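Local coordinates for iron-sulfur cluster assembly scaffold protein NifU (Fervidobacterium islandicum, PDB 6A6F) that probably serves as a SufU-type scaffold or sulfur-handling protein in the SUF pathway of iron-sulfur cluster assembly, and carries a bound zinc ion, at residues H60-S65 and V121-L126. Numbering follows the deposited sequence.
Sequences HGCAIS and VKCFLL. With ZN (zinc ion), chain G.
Ser65 and Cys123 bring the two backbones together, their CA atoms 4.5 Å apart, where the first turn of helix 63-76 meets the second turn of helix 118-135. No conventional hydrogen bond spans the gap; instead Ser65 CA approaches Cys123 O at 3.3 Å, a CA-H...O contact. The direct link is through the metal. Cys62 SG and Cys123 SG each bind the zinc ion at 2.3 Å, one reaching it from the start of a helix and the other from a helix flank, while Asp39 and Cys37 complete the four-ligand site. Cys62 is also the N-cap of its helix: a chi1 of 77° places SG between the backbone N and the carbonyl carbon, turned back over the first helical turn, where it can meet Ser65 N while still binding zinc. Cys62 SG accepts a nearly straight capping hydrogen bond from Ser65 N, 3.4 Å long with an angle of 170° at the hydrogen. Cys62 SG also lies 3.7 Å from Cys123 CB. In Cys123 a chi1 of -50° sets SG opposite the carbonyl carbon and beside the backbone N, directing the sulfur to the zinc ion. Beside the site, Ile64 CG2 packs 3.8 Å from Cys123 CB and 3.7 Å from Phe124 N, while the Phe124 ring turns off to pack among Phe111, Trp128 and helix 81-95. The example illustrates how one sulfur can serve both a metal and a helix end: the N-H donated to Cys62 SG, together with the helix terminus, would be expected to stabilise negative charge on the thiolate, and zinc joins the N-terminal end of helix 63-76 to helix 118-135 in a buried contact of this NifU-like domain.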
loop_
_atom_site.group_PDB
_atom_site.type_symbol
_atom_site.label_atom_id
_atom_site.label_comp_id
_atom_site.label_asym_id
_atom_site.label_seq_id
_atom_site.Cartn_x
_atom_site.Cartn_y
_atom_site.Cartn_z
ATOM N N HIS A 60 7.094 -2.058 -0.607
ATOM C CA HIS A 60 5.759 -1.538 -0.684
ATOM C C HIS A 60 5.815 -0.048 -0.617
ATOM O O HIS A 60 6.838 0.557 -0.294
ATOM C CB HIS A 60 4.876 -2.116 0.426
ATOM C CG HIS A 60 5.185 -1.570 1.779
ATOM N ND1 HIS A 60 6.279 -1.987 2.505
ATOM C CD2 HIS A 60 4.586 -0.603 2.520
ATOM C CE1 HIS A 60 6.321 -1.330 3.646
ATOM N NE2 HIS A 60 5.308 -0.479 3.684
ATOM N N GLY A 61 4.680 0.551 -0.908
ATOM C CA GLY A 61 4.577 1.993 -0.934
ATOM C C GLY A 61 3.142 2.447 -1.164
ATOM O O GLY A 61 2.200 1.670 -1.089
ATOM N N CYS A 62 2.984 3.724 -1.479
ATOM C CA CYS A 62 1.685 4.251 -1.818
ATOM C C CYS A 62 1.015 3.565 -3.064
ATOM O O CYS A 62 1.637 2.763 -3.811
ATOM C CB CYS A 62 1.810 5.754 -2.007
ATOM S SG CYS A 62 2.534 6.360 -3.542
ATOM N N ALA A 63 -0.243 3.894 -3.286
ATOM C CA ALA A 63 -0.966 3.363 -4.403
ATOM C C ALA A 63 -0.414 3.777 -5.774
ATOM O O ALA A 63 -0.490 2.997 -6.730
ATOM C CB ALA A 63 -2.452 3.730 -4.279
ATOM N N ILE A 64 0.119 4.974 -5.872
ATOM C CA ILE A 64 0.664 5.480 -7.095
ATOM C C ILE A 64 1.984 4.774 -7.440
ATOM O O ILE A 64 2.152 4.350 -8.609
ATOM C CB ILE A 64 0.855 7.003 -7.043
ATOM C CG1 ILE A 64 -0.501 7.724 -7.010
ATOM C CG2 ILE A 64 1.637 7.482 -8.249
ATOM C CD1 ILE A 64 -0.363 9.229 -6.797
ATOM N N SER A 65 2.897 4.642 -6.462
ATOM C CA SER A 65 4.147 3.908 -6.683
ATOM C C SER A 65 3.920 2.413 -6.997
ATOM O O SER A 65 4.578 1.887 -7.886
ATOM C CB SER A 65 5.151 4.038 -5.508
ATOM O OG SER A 65 4.635 3.367 -4.340
ATOM N N VAL A 121 4.685 12.864 -8.474
ATOM C CA VAL A 121 5.501 12.556 -9.611
ATOM C C VAL A 121 6.657 11.639 -9.245
ATOM O O VAL A 121 7.043 10.781 -10.021
ATOM C CB VAL A 121 6.044 13.849 -10.260
ATOM C CG1 VAL A 121 7.154 13.544 -11.259
ATOM C CG2 VAL A 121 4.922 14.566 -10.975
ATOM N N LYS A 122 7.206 11.809 -8.062
ATOM C CA LYS A 122 8.260 10.937 -7.584
ATOM C C LYS A 122 7.819 9.509 -7.301
ATOM O O LYS A 122 8.624 8.612 -7.433
ATOM C CB LYS A 122 8.869 11.502 -6.302
ATOM C CG LYS A 122 9.884 12.597 -6.590
ATOM C CD LYS A 122 9.342 13.990 -6.332
ATOM C CE LYS A 122 10.374 14.812 -5.568
ATOM N NZ LYS A 122 10.642 14.047 -4.331
ATOM N N CYS A 123 6.570 9.342 -6.863
ATOM C CA CYS A 123 5.939 8.060 -6.648
ATOM C C CYS A 123 5.766 7.312 -7.978
ATOM O O CYS A 123 6.156 6.176 -8.089
ATOM C CB CYS A 123 4.586 8.227 -5.928
ATOM S SG CYS A 123 4.675 9.284 -4.435
ATOM N N PHE A 124 5.184 7.975 -8.975
ATOM C CA PHE A 124 5.113 7.438 -10.299
ATOM C C PHE A 124 6.467 7.025 -10.883
ATOM O O PHE A 124 6.595 5.943 -11.497
ATOM C CB PHE A 124 4.520 8.450 -11.262
ATOM C CG PHE A 124 4.548 7.989 -12.667
ATOM C CD1 PHE A 124 3.760 6.931 -13.075
ATOM C CD2 PHE A 124 5.388 8.572 -13.582
ATOM C CE1 PHE A 124 3.778 6.488 -14.404
ATOM C CE2 PHE A 124 5.438 8.124 -14.898
ATOM C CZ PHE A 124 4.629 7.077 -15.311
ATOM N N LEU A 125 7.460 7.889 -10.728
ATOM C CA LEU A 125 8.756 7.668 -11.324
ATOM C C LEU A 125 9.658 6.694 -10.603
ATOM O O LEU A 125 10.626 6.250 -11.206
ATOM C CB LEU A 125 9.515 8.979 -11.532
ATOM C CG LEU A 125 9.012 9.831 -12.696
ATOM C CD1 LEU A 125 9.809 11.121 -12.719
ATOM C CD2 LEU A 125 9.117 9.105 -14.031
ATOM N N LEU A 126 9.370 6.370 -9.339
ATOM C CA LEU A 126 10.240 5.517 -8.566
ATOM C C LEU A 126 10.599 4.181 -9.291
ATOM O O LEU A 126 11.774 3.888 -9.483
ATOM C CB LEU A 126 9.644 5.230 -7.177
ATOM C CG LEU A 126 10.450 4.223 -6.339
ATOM C CD1 LEU A 126 11.845 4.770 -6.109
ATOM C CD2 LEU A 126 9.768 3.918 -5.032
HETATM ZN ZN ZN G . 4.378 7.601 -2.841
#